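Local coordinates for ABC transporter substrate binding protein (Ribose) (Agrobacterium vitis, PDB 5DKV) that binds a sugar, here alpha-D-tagatopyranose, in the cleft between two lobes and probably serves as the solute receptor of an ABC transporter, at residues V71-V76 / I88-T93; E147-S152 / K249-D254; L155-K160 / D220-F225. One frame throughout, in Å; residues are numbered along the deposited sequence.

In the fold
Periplasmic sugar receptors of this family are built from two alpha/beta lobes that close over a ligand, and the three contacts sample both. Contact 1 lies in one lobe, where helix 70-81 meets the end of strand 87-90. Contacts 2 and 3 lie in the other, across the chain's centre, their centres about 29 and 37 Å from that of contact 1. The centres of contacts 2 and 3 are about 10 Å apart and the two touch, sharing helix 142-156 and using neighbouring strands 249-253 and 223-226. Along the chain contact 1 closes first, and contact 3 is nested inside the loop closed by contact 2. The sugar lies between the lobes: Asp-254 of contact 2 bonds to it.

Contact 1: residues V71-V76 / I88-T93; sequences VTQVPV and ILIAPT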
ATOM      1  N   VAL A  71       0.379  11.596 -13.977  1.00 14.32           N
ATOM      2  CA  VAL A  71       0.484  11.989 -15.371  1.00 14.97           C
ATOM      3  C   VAL A  71       0.222  10.782 -16.280  1.00 12.09           C
ATOM      4  O   VAL A  71      -0.442  10.916 -17.315  1.00 11.97           O
ATOM      5  CB  VAL A  71       1.862  12.611 -15.662  1.00 12.08           C
ATOM      6  CG1 VAL A  71       2.055  12.943 -17.155  1.00 10.96           C
ATOM      7  CG2 VAL A  71       2.074  13.889 -14.818  1.00 12.74           C
ATOM      8  N   THR A  72       0.718   9.604 -15.896  1.00  9.52           N
ATOM      9  CA  THR A  72       0.486   8.402 -16.706  1.00  9.41           C
ATOM     10  C   THR A  72      -0.786   7.649 -16.287  1.00  9.29           C
ATOM     11  O   THR A  72      -1.400   6.963 -17.115  1.00 11.89           O
ATOM     12  CB  THR A  72       1.671   7.430 -16.639  1.00 12.33           C
ATOM     13  OG1 THR A  72       1.950   7.138 -15.286  1.00 13.17           O
ATOM     14  CG2 THR A  72       2.916   8.042 -17.281  1.00 14.32           C
ATOM     15  N   GLN A  73      -1.222   7.786 -15.037  1.00 10.07           N
ATOM     16  CA  GLN A  73      -2.446   7.090 -14.636  1.00 14.85           C
ATOM     17  C   GLN A  73      -3.703   7.699 -15.282  1.00  8.96           C
ATOM     18  O   GLN A  73      -4.632   6.965 -15.639  1.00  8.99           O
ATOM     19  CB  GLN A  73      -2.596   7.074 -13.116  1.00 12.64           C
ATOM     20  CG  GLN A  73      -3.748   6.171 -12.641  1.00  8.82           C
ATOM     21  CD  GLN A  73      -3.903   6.204 -11.141  1.00  8.63           C
ATOM     22  OE1 GLN A  73      -3.948   7.269 -10.540  1.00  9.44           O
ATOM     23  NE2 GLN A  73      -3.925   5.033 -10.528  1.00  9.48           N
ATOM     24  N   VAL A  74      -3.760   9.017 -15.450  1.00  9.20           N
ATOM     25  CA  VAL A  74      -4.993   9.613 -15.951  1.00 12.69           C
ATOM     26  C   VAL A  74      -5.328   9.171 -17.392  1.00 12.23           C
ATOM     27  O   VAL A  74      -6.496   8.868 -17.679  1.00 12.37           O
ATOM     28  CB  VAL A  74      -4.954  11.170 -15.827  1.00 12.99           C
ATOM     29  CG1 VAL A  74      -6.093  11.857 -16.629  1.00 12.99           C
ATOM     30  CG2 VAL A  74      -5.046  11.548 -14.351  1.00 13.12           C
ATOM     31  N   PRO A  75      -4.328   9.085 -18.299  1.00  9.41           N
ATOM     32  CA  PRO A  75      -4.673   8.537 -19.618  1.00 12.45           C
ATOM     33  C   PRO A  75      -5.202   7.101 -19.591  1.00  9.39           C
ATOM     34  O   PRO A  75      -6.040   6.729 -20.432  1.00 12.74           O
ATOM     35  CB  PRO A  75      -3.351   8.595 -20.378  1.00 12.39           C
ATOM     36  CG  PRO A  75      -2.604   9.739 -19.735  1.00 12.14           C
ATOM     37  CD  PRO A  75      -3.019   9.763 -18.305  1.00 11.70           C
ATOM     38  N   VAL A  76      -4.692   6.295 -18.672  1.00 10.59           N
ATOM     39  CA  VAL A  76      -5.228   4.959 -18.499  1.00 10.64           C
ATOM     40  C   VAL A  76      -6.672   5.027 -18.033  1.00  9.01           C
ATOM     41  O   VAL A  76      -7.540   4.319 -18.560  1.00 12.00           O
ATOM     42  CB  VAL A  76      -4.402   4.159 -17.500  1.00 11.45           C
ATOM     43  CG1 VAL A  76      -5.061   2.802 -17.213  1.00 13.27           C
ATOM     44  CG2 VAL A  76      -2.996   3.976 -18.041  1.00 15.96           C
ATOM     45  N   ILE A  88     -15.878   1.393 -11.459  1.00  9.79           N
ATOM     46  CA  ILE A  88     -14.414   1.529 -11.433  1.00 11.58           C
ATOM     47  C   ILE A  88     -13.890   1.406 -10.018  1.00  6.76           C
ATOM     48  O   ILE A  88     -14.363   2.091  -9.101  1.00 10.00           O
ATOM     49  CB  ILE A  88     -13.948   2.897 -12.010  1.00 13.31           C
ATOM     50  CG1 ILE A  88     -14.312   2.990 -13.487  1.00 12.63           C
ATOM     51  CG2 ILE A  88     -12.433   3.114 -11.792  1.00 12.50           C
ATOM     52  CD1 ILE A  88     -14.282   4.415 -14.059  1.00 14.03           C
ATOM     53  N   LEU A  89     -12.935   0.499  -9.842  1.00  8.32           N
ATOM     54  CA  LEU A  89     -12.074   0.462  -8.676  1.00  9.15           C
ATOM     55  C   LEU A  89     -10.738   1.102  -9.064  1.00  7.49           C
ATOM     56  O   LEU A  89     -10.149   0.727 -10.080  1.00  9.15           O
ATOM     57  CB  LEU A  89     -11.838  -0.966  -8.223  1.00  6.09           C
ATOM     58  CG  LEU A  89     -13.075  -1.861  -8.040  1.00 10.92           C
ATOM     59  CD1 LEU A  89     -12.667  -3.246  -7.568  1.00  7.57           C
ATOM     60  CD2 LEU A  89     -14.037  -1.298  -7.046  1.00 14.77           C
ATOM     61  N   ILE A  90     -10.254   2.063  -8.286  1.00  5.90           N
ATOM     62  CA  ILE A  90      -8.992   2.693  -8.623  1.00  7.63           C
ATOM     63  C   ILE A  90      -8.181   3.036  -7.373  1.00  5.99           C
ATOM     64  O   ILE A  90      -8.713   3.408  -6.325  1.00  6.13           O
ATOM     65  CB  ILE A  90      -9.225   3.970  -9.470  1.00  7.96           C
ATOM     66  CG1 ILE A  90      -7.898   4.661  -9.782  1.00 10.91           C
ATOM     67  CG2 ILE A  90     -10.122   4.908  -8.724  1.00  8.22           C
ATOM     68  CD1 ILE A  90      -8.016   5.712 -10.878  1.00  8.55           C
ATOM     69  N   ALA A  91      -6.871   2.883  -7.494  1.00  6.90           N
ATOM     70  CA  ALA A  91      -5.955   3.377  -6.498  1.00  7.56           C
ATOM     71  C   ALA A  91      -5.342   4.697  -7.019  1.00  8.92           C
ATOM     72  O   ALA A  91      -4.350   4.675  -7.775  1.00  8.21           O
ATOM     73  CB  ALA A  91      -4.865   2.352  -6.203  1.00  8.66           C
ATOM     74  N   PRO A  92      -5.961   5.845  -6.685  1.00 10.19           N
ATOM     75  CA  PRO A  92      -5.491   7.123  -7.253  1.00  9.87           C
ATOM     76  C   PRO A  92      -4.087   7.429  -6.812  1.00 12.84           C
ATOM     77  O   PRO A  92      -3.775   7.222  -5.648  1.00 11.03           O
ATOM     78  CB  PRO A  92      -6.475   8.158  -6.695  1.00 10.47           C
ATOM     79  CG  PRO A  92      -7.012   7.514  -5.407  1.00 10.76           C
ATOM     80  CD  PRO A  92      -7.079   6.040  -5.739  1.00 11.55           C
ATOM     81  N   THR A  93      -3.260   7.902  -7.734  1.00 10.25           N
ATOM     82  CA  THR A  93      -1.874   8.195  -7.431  1.00  9.24           C
ATOM     83  C   THR A  93      -1.642   9.609  -6.926  1.00 13.95           C
ATOM     84  O   THR A  93      -0.506  10.001  -6.708  1.00 17.83           O
ATOM     85  CB  THR A  93      -0.982   7.968  -8.681  1.00 10.92           C
ATOM     86  OG1 THR A  93      -1.567   8.624  -9.815  1.00 15.08           O
ATOM     87  CG2 THR A  93      -0.838   6.491  -8.958  1.00 14.41           C
TER
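The helical segment 71-76 comes closest to segment 88-93 where strand gives way to loop, with 7.3 Å between the CA atoms of Gln-73 and Thr-93. One side chain does nearly all the joining. Gln-73 reaches across fully stretched as far as its amide, with CG anti to the backbone N (chi1 -171°), and so carries the amide from the helix to the turn after the strand. Its NE2 donates to Ala-91 O at 2.8 Å in an almost straight bond (168°), and the acceptor lies practically in the plane of the amide. The other end of the group is an acceptor held twice: Gln-73 OE1 takes a bond from Thr-93 N at 3.0 Å and one from Thr-93 OG1 at 2.8 Å. The backbone N is tilted about 19° from the carbonyl plane, whereas the hydroxyl comes from well above it. With a donor at one end and an acceptor at the other both engaged, the buried amide is fixed against flipping. CG1 of Ile-90 lies 4.1 Å from Gln-73 NE2 and supplies an apolar flank. Helix 70-81 belongs to a beta-alpha-beta crossover from strand 59-62 to strand 87-90, passing strand 29-33 between them; Gln-73 NE2 also bonds to Pro-34 O just after that middle strand, and Ile-90 packs on Leu-102 of helix 99-107.

Contact 2: residues E147-S152 / K249-D254; sequences EIAARS and KVVAFD. With T6T (alpha-D-tagatopyranose), chain E.
Ile-148 O is gripped twice by Ser-152, whose CB is one of two that touch Val-251 across the contact: the backbone N of Ser-152 bonds to Ile-148 O at 2.9 Å as an ordinary helical link, and its OG donates to the same oxygen, also at 2.9 Å. The hydroxyl reaches back because OG stands beside its own backbone N (chi1 -60°), and it arrives from above the carbonyl plane. A buried serine is thereby satisfied within its own helix, and what it turns to Val-251 is carbon, its CB.

Val-251 is the partner of this helix face, and its two methyls divide the work. CG1 meets Ala-149 CB at 4.0 Å, while CG2 lies alongside the next turn, 4.2 Å from Ser-152 CB. The small side chains Ala-149 and Ser-152 let helix and strand come close, with 6.5 Å between the CA atoms of Ala-149 and Val-251. Phe-270 on the adjacent strand 270-273 and Leu-153 from the helix touch Val-251 as well.

At the other end of segment 249-254 the chemistry becomes polar. The sugar hydroxyl O3 of tagatopyranose donates to Asp-254 OD1 at 2.6 Å. The second carboxylate oxygen, OD2, is held by Tyr-322 OH and Gln-274 NE2, which would help to position the carboxylate for the ligand; Gln-274 also bonds to the sugar itself. Apolar helix-on-sheet packing along strand 249-253, followed directly by a ligand-binding loop at its C-terminal end, is characteristic of the lobes of periplasmic sugar-binding proteins, whose pocket lies in the cleft between them.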
ATOM      1  N   GLU A 147       2.357   2.886  13.192  1.00 10.43           N
ATOM      2  CA  GLU A 147       2.545   2.746  14.627  1.00 10.96           C
ATOM      3  C   GLU A 147       3.086   1.358  14.940  1.00 11.89           C
ATOM      4  O   GLU A 147       3.994   1.199  15.771  1.00 12.14           O
ATOM      5  CB  GLU A 147       1.223   3.000  15.365  1.00 10.46           C
ATOM      6  CG  GLU A 147       0.689   4.426  15.186  1.00 14.13           C
ATOM      7  CD  GLU A 147      -0.741   4.598  15.728  1.00 19.26           C
ATOM      8  OE1 GLU A 147      -1.577   3.670  15.581  1.00 17.21           O
ATOM      9  OE2 GLU A 147      -1.037   5.666  16.299  1.00 18.32           O
ATOM     10  N   ILE A 148       2.546   0.355  14.254  1.00 10.95           N
ATOM     11  CA  ILE A 148       3.037  -1.030  14.373  1.00 11.44           C
ATOM     12  C   ILE A 148       4.492  -1.169  13.932  1.00 12.66           C
ATOM     13  O   ILE A 148       5.311  -1.795  14.623  1.00 12.65           O
ATOM     14  CB  ILE A 148       2.148  -2.009  13.554  1.00 10.61           C
ATOM     15  CG1 ILE A 148       0.782  -2.124  14.229  1.00 13.23           C
ATOM     16  CG2 ILE A 148       2.814  -3.391  13.417  1.00 17.84           C
ATOM     17  CD1 ILE A 148      -0.269  -2.949  13.439  1.00 21.01           C
ATOM     18  N   ALA A 149       4.828  -0.581  12.793  1.00 13.49           N
ATOM     19  CA  ALA A 149       6.209  -0.561  12.344  1.00 10.90           C
ATOM     20  C   ALA A 149       7.135   0.056  13.385  1.00 10.15           C
ATOM     21  O   ALA A 149       8.228  -0.438  13.614  1.00 13.39           O
ATOM     22  CB  ALA A 149       6.329   0.168  11.046  1.00 11.10           C
ATOM     23  N   ALA A 150       6.700   1.138  14.024  1.00  9.34           N
ATOM     24  CA  ALA A 150       7.540   1.800  15.023  1.00 11.75           C
ATOM     25  C   ALA A 150       7.767   0.918  16.247  1.00 10.19           C
ATOM     26  O   ALA A 150       8.900   0.817  16.761  1.00 13.08           O
ATOM     27  CB  ALA A 150       6.927   3.109  15.436  1.00 10.78           C
ATOM     28  N   ARG A 151       6.690   0.300  16.736  1.00 13.42           N
ATOM     29  CA  ARG A 151       6.801  -0.574  17.892  1.00 13.83           C
ATOM     30  C   ARG A 151       7.693  -1.771  17.587  1.00 12.63           C
ATOM     31  O   ARG A 151       8.491  -2.189  18.440  1.00 12.52           O
ATOM     32  CB  ARG A 151       5.408  -1.026  18.370  1.00 15.58           C
ATOM     33  CG  ARG A 151       4.606   0.098  19.030  1.00 15.79           C
ATOM     34  CD  ARG A 151       3.361  -0.412  19.748  1.00 20.01           C
ATOM     35  NE  ARG A 151       2.315  -0.893  18.846  1.00 19.39           N
ATOM     36  CZ  ARG A 151       1.317  -0.143  18.361  1.00 23.33           C
ATOM     37  NH1 ARG A 151       1.219   1.142  18.677  1.00 26.32           N
ATOM     38  NH2 ARG A 151       0.403  -0.680  17.560  1.00 23.01           N
ATOM     39  N   SER A 152       7.579  -2.303  16.369  1.00 11.61           N
ATOM     40  CA  SER A 152       8.411  -3.424  15.929  1.00 10.98           C
ATOM     41  C   SER A 152       9.887  -3.024  15.858  1.00 11.68           C
ATOM     42  O   SER A 152      10.758  -3.747  16.336  1.00 14.61           O
ATOM     43  CB  SER A 152       7.946  -3.950  14.570  1.00 12.30           C
ATOM     44  OG  SER A 152       6.599  -4.409  14.629  1.00 17.41           O
ATOM     45  N   LYS A 249      18.950  -2.664  11.963  1.00 10.48           N
ATOM     46  CA  LYS A 249      17.714  -3.442  11.977  1.00 11.56           C
ATOM     47  C   LYS A 249      16.802  -2.855  10.917  1.00 12.32           C
ATOM     48  O   LYS A 249      16.766  -1.636  10.720  1.00 14.27           O
ATOM     49  CB  LYS A 249      17.037  -3.404  13.348  1.00  9.76           C
ATOM     50  CG  LYS A 249      17.919  -3.888  14.511  1.00 13.14           C
ATOM     51  CD  LYS A 249      18.407  -5.306  14.305  1.00 13.37           C
ATOM     52  CE  LYS A 249      19.160  -5.829  15.552  1.00 18.86           C
ATOM     53  NZ  LYS A 249      19.671  -7.213  15.348  1.00 19.69           N
ATOM     54  N   VAL A 250      16.047  -3.716  10.246  1.00  8.57           N
ATOM     55  CA  VAL A 250      15.127  -3.264   9.216  1.00  9.71           C
ATOM     56  C   VAL A 250      13.728  -3.765   9.483  1.00 11.32           C
ATOM     57  O   VAL A 250      13.513  -4.955   9.754  1.00 12.67           O
ATOM     58  CB  VAL A 250      15.569  -3.738   7.816  1.00 12.24           C
ATOM     59  CG1 VAL A 250      14.564  -3.282   6.723  1.00 11.12           C
ATOM     60  CG2 VAL A 250      16.981  -3.256   7.502  1.00 15.05           C
ATOM     61  N   VAL A 251      12.774  -2.834   9.429  1.00  9.06           N
ATOM     62  CA  VAL A 251      11.363  -3.165   9.407  1.00  9.50           C
ATOM     63  C   VAL A 251      10.868  -2.690   8.062  1.00 10.07           C
ATOM     64  O   VAL A 251      11.023  -1.534   7.698  1.00 10.54           O
ATOM     65  CB  VAL A 251      10.551  -2.514  10.566  1.00  8.09           C
ATOM     66  CG1 VAL A 251       9.058  -2.745  10.393  1.00 10.39           C
ATOM     67  CG2 VAL A 251      11.009  -3.077  11.885  1.00 10.30           C
ATOM     68  N   ALA A 252      10.283  -3.623   7.321  1.00  9.12           N
ATOM     69  CA  ALA A 252       9.856  -3.374   5.966  1.00  9.36           C
ATOM     70  C   ALA A 252       8.368  -3.535   5.848  1.00 12.24           C
ATOM     71  O   ALA A 252       7.814  -4.554   6.245  1.00  9.42           O
ATOM     72  CB  ALA A 252      10.547  -4.322   5.016  1.00 10.75           C
ATOM     73  N   PHE A 253       7.722  -2.526   5.284  1.00  9.26           N
ATOM     74  CA  PHE A 253       6.315  -2.622   4.946  1.00  8.83           C
ATOM     75  C   PHE A 253       6.153  -3.443   3.688  1.00  8.18           C
ATOM     76  O   PHE A 253       7.013  -3.415   2.816  1.00  9.98           O
ATOM     77  CB  PHE A 253       5.711  -1.231   4.733  1.00 10.15           C
ATOM     78  CG  PHE A 253       4.330  -1.066   5.325  1.00  8.36           C
ATOM     79  CD1 PHE A 253       4.163  -0.832   6.668  1.00  9.66           C
ATOM     80  CD2 PHE A 253       3.194  -1.127   4.513  1.00  7.30           C
ATOM     81  CE1 PHE A 253       2.921  -0.683   7.217  1.00  9.71           C
ATOM     82  CE2 PHE A 253       1.930  -0.962   5.066  1.00  8.86           C
ATOM     83  CZ  PHE A 253       1.794  -0.738   6.410  1.00  9.82           C
ATOM     84  N   ASP A 254       5.035  -4.161   3.609  1.00  6.95           N
ATOM     85  CA  ASP A 254       4.683  -5.064   2.509  1.00  9.56           C
ATOM     86  C   ASP A 254       5.500  -6.351   2.575  1.00 12.30           C
ATOM     87  O   ASP A 254       6.406  -6.487   3.405  1.00 11.35           O
ATOM     88  CB  ASP A 254       4.796  -4.369   1.141  1.00  8.04           C
ATOM     89  CG  ASP A 254       3.767  -3.254   0.986  1.00 10.69           C
ATOM     90  OD1 ASP A 254       4.157  -2.087   0.711  1.00  7.98           O
ATOM     91  OD2 ASP A 254       2.555  -3.560   1.166  1.00  9.86           O
TER
HETATM   92  O3  T6T E 401       2.613  -0.123  -0.141  1.00  7.37           O
HETATM   93  C3  T6T E 401       1.827  -0.390  -1.295  1.00  5.80           C
HETATM   94  C4  T6T E 401       0.687   0.534  -1.320  1.00  6.86           C
HETATM   95  O4  T6T E 401      -0.151   0.303  -0.128  1.00  8.07           O
HETATM   96  C5  T6T E 401       1.150   1.924  -1.375  1.00  7.27           C
HETATM   97  O5  T6T E 401       0.053   2.842  -1.521  1.00  9.02           O
HETATM   98  C6  T6T E 401       2.028   2.181  -2.588  1.00  7.69           C
HETATM   99  O6  T6T E 401       3.136   1.234  -2.587  1.00  9.00           O
HETATM  100  C2  T6T E 401       2.673  -0.142  -2.558  1.00  6.42           C
HETATM  101  O2  T6T E 401       1.866  -0.438  -3.672  1.00  9.14           O
HETATM  102  C1  T6T E 401       3.941  -0.898  -2.613  1.00  9.55           C
HETATM  103  O1  T6T E 401       3.734  -2.275  -2.589  1.00  8.79           O

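Contact 3: residues L155-K160 / D220-F225; sequences LAIGDK and DLAGVF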
ATOM      1  N   LEU A 155      11.410  -2.442  19.235  1.00 14.49           N
ATOM      2  CA  LEU A 155      11.744  -3.731  19.852  1.00 19.22           C
ATOM      3  C   LEU A 155      13.074  -4.248  19.312  1.00 13.65           C
ATOM      4  O   LEU A 155      13.950  -4.710  20.064  1.00 16.90           O
ATOM      5  CB  LEU A 155      10.631  -4.753  19.586  1.00 19.25           C
ATOM      6  CG  LEU A 155      10.801  -6.146  20.175  1.00 28.43           C
ATOM      7  CD1 LEU A 155      10.708  -6.075  21.684  1.00 34.92           C
ATOM      8  CD2 LEU A 155       9.732  -7.075  19.604  1.00 28.13           C
ATOM      9  N   ALA A 156      13.230  -4.153  18.001  1.00 13.17           N
ATOM     10  CA  ALA A 156      14.397  -4.702  17.331  1.00 16.77           C
ATOM     11  C   ALA A 156      15.690  -4.007  17.775  1.00 16.87           C
ATOM     12  O   ALA A 156      16.728  -4.664  17.885  1.00 14.93           O
ATOM     13  CB  ALA A 156      14.232  -4.594  15.830  1.00 17.51           C
ATOM     14  N   ILE A 157      15.616  -2.704  18.064  1.00 11.63           N
ATOM     15  CA  ILE A 157      16.808  -1.926  18.428  1.00 12.06           C
ATOM     16  C   ILE A 157      16.953  -1.762  19.946  1.00 20.04           C
ATOM     17  O   ILE A 157      17.826  -1.036  20.417  1.00 17.84           O
ATOM     18  CB  ILE A 157      16.814  -0.529  17.749  1.00 11.41           C
ATOM     19  CG1 ILE A 157      15.704   0.384  18.296  1.00 15.50           C
ATOM     20  CG2 ILE A 157      16.743  -0.699  16.226  1.00 18.25           C
ATOM     21  CD1 ILE A 157      15.692   1.785  17.664  1.00 13.53           C
ATOM     22  N   GLY A 158      16.122  -2.458  20.716  1.00 19.35           N
ATOM     23  CA  GLY A 158      16.248  -2.418  22.168  1.00 20.21           C
ATOM     24  C   GLY A 158      15.842  -1.075  22.740  1.00 18.74           C
ATOM     25  O   GLY A 158      16.343  -0.639  23.775  1.00 17.66           O
ATOM     26  N   ASP A 159      14.944  -0.407  22.030  1.00 14.11           N
ATOM     27  CA  ASP A 159      14.286   0.797  22.505  1.00 13.60           C
ATOM     28  C   ASP A 159      15.221   1.992  22.682  1.00 14.68           C
ATOM     29  O   ASP A 159      14.925   2.915  23.424  1.00 17.85           O
ATOM     30  CB  ASP A 159      13.538   0.503  23.818  1.00 16.53           C
ATOM     31  CG  ASP A 159      12.295   1.370  23.983  1.00 23.12           C
ATOM     32  OD1 ASP A 159      11.886   1.989  22.986  1.00 23.01           O
ATOM     33  OD2 ASP A 159      11.726   1.438  25.094  1.00 23.88           O
ATOM     34  N   LYS A 160      16.314   2.006  21.930  1.00 15.27           N
ATOM     35  CA  LYS A 160      17.181   3.187  21.875  1.00 14.45           C
ATOM     36  C   LYS A 160      17.955   3.225  20.569  1.00 16.82           C
ATOM     37  O   LYS A 160      18.203   2.186  19.943  1.00 19.93           O
ATOM     38  CB  LYS A 160      18.158   3.213  23.050  1.00 22.50           C
ATOM     39  CG  LYS A 160      19.040   1.991  23.121  1.00 23.28           C
ATOM     40  CD  LYS A 160      19.949   2.019  24.348  1.00 36.21           C
ATOM     41  CE  LYS A 160      20.906   0.834  24.346  1.00 51.33           C
ATOM     42  NZ  LYS A 160      21.987   0.964  25.371  1.00 64.20           N
ATOM     43  N   ASP A 220      26.685   4.824  13.841  1.00 13.60           N
ATOM     44  CA  ASP A 220      25.939   4.247  14.952  1.00 15.89           C
ATOM     45  C   ASP A 220      24.443   4.026  14.623  1.00 16.68           C
ATOM     46  O   ASP A 220      23.662   3.728  15.527  1.00 15.18           O
ATOM     47  CB  ASP A 220      26.081   5.140  16.200  1.00 20.75           C
ATOM     48  CG  ASP A 220      25.650   6.599  15.958  1.00 24.44           C
ATOM     49  OD1 ASP A 220      25.516   7.028  14.792  1.00 18.22           O
ATOM     50  OD2 ASP A 220      25.460   7.337  16.949  1.00 22.37           O
ATOM     51  N   LEU A 221      24.067   4.191  13.352  1.00 13.85           N
ATOM     52  CA  LEU A 221      22.678   3.992  12.910  1.00 13.72           C
ATOM     53  C   LEU A 221      22.165   2.649  13.409  1.00 13.50           C
ATOM     54  O   LEU A 221      22.803   1.621  13.209  1.00 14.13           O
ATOM     55  CB  LEU A 221      22.570   4.068  11.389  1.00  9.58           C
ATOM     56  CG  LEU A 221      21.166   3.843  10.803  1.00 13.31           C
ATOM     57  CD1 LEU A 221      20.236   5.019  11.127  1.00 15.52           C
ATOM     58  CD2 LEU A 221      21.201   3.593   9.307  1.00 13.93           C
ATOM     59  N   ALA A 222      21.011   2.666  14.075  1.00 11.85           N
ATOM     60  CA  ALA A 222      20.443   1.466  14.663  1.00 13.49           C
ATOM     61  C   ALA A 222      19.399   0.762  13.791  1.00 12.61           C
ATOM     62  O   ALA A 222      19.322  -0.460  13.817  1.00 11.63           O
ATOM     63  CB  ALA A 222      19.827   1.819  16.030  1.00 15.04           C
ATOM     64  N   GLY A 223      18.597   1.504  13.037  1.00 11.35           N
ATOM     65  CA  GLY A 223      17.575   0.863  12.221  1.00  9.81           C
ATOM     66  C   GLY A 223      16.899   1.777  11.224  1.00  8.14           C
ATOM     67  O   GLY A 223      17.129   2.987  11.193  1.00 11.64           O
ATOM     68  N   VAL A 224      16.063   1.168  10.384  1.00  8.67           N
ATOM     69  CA  VAL A 224      15.360   1.873   9.325  1.00  7.56           C
ATOM     70  C   VAL A 224      14.018   1.216   9.110  1.00 12.88           C
ATOM     71  O   VAL A 224      13.894  -0.003   9.200  1.00 12.03           O
ATOM     72  CB  VAL A 224      16.182   1.872   8.025  1.00  8.53           C
ATOM     73  CG1 VAL A 224      16.528   0.477   7.611  1.00 16.21           C
ATOM     74  CG2 VAL A 224      15.461   2.581   6.900  1.00 11.69           C
ATOM     75  N   PHE A 225      13.021   2.044   8.816  1.00 10.33           N
ATOM     76  CA  PHE A 225      11.676   1.585   8.480  1.00 10.58           C
ATOM     77  C   PHE A 225      11.408   1.973   7.049  1.00 10.06           C
ATOM     78  O   PHE A 225      11.384   3.154   6.732  1.00 10.82           O
ATOM     79  CB  PHE A 225      10.637   2.203   9.423  1.00 14.37           C
ATOM     80  CG  PHE A 225       9.191   2.102   8.917  1.00 10.71           C
ATOM     81  CD1 PHE A 225       8.688   0.907   8.437  1.00 10.01           C
ATOM     82  CD2 PHE A 225       8.350   3.212   8.951  1.00 11.79           C
ATOM     83  CE1 PHE A 225       7.359   0.820   8.002  1.00 10.03           C
ATOM     84  CE2 PHE A 225       7.045   3.139   8.511  1.00 10.01           C
ATOM     85  CZ  PHE A 225       6.547   1.950   8.040  1.00  9.89           C
TER
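Apolar contact between Ile-157 and Ala-222 is the main interaction: CG2 of Ile-157 lies 4.0 Å from Ala-222 CB, and the CA atoms of the two residues are 6.2 Å apart. A chi1 of 68° puts CG1 of Ile-157 between N and the carbonyl carbon and leaves CG2, beside the backbone N, to meet Ala-222.

Side chain against backbone comes next. The same CG2 methyl rests 3.5 Å from Ala-222 O and also lies 4.3 Å from Gly-223 N, where glycine offers main chain alone. Lys-160 joins through its backbone, its O lying 4.3 Å from Ala-222 CB.

Backbone hydrogen bonds end the helix beside Ile-157. It is the first residue to leave the helix, and a Schellman motif ends that helix with Gly-158, at positive phi, as C-prime residue: Gly-158 N bonds to Leu-155 O at 3.2 Å and Asp-159 N to Ala-154 O.

Segment 155-160 thus leads from helix 142-156 into strand 161-167. Strand 223-226 runs between that strand and 249-253, and Ile-157 also touches Val-163 of strand 161-167 and Lys-249 of strand 249-253.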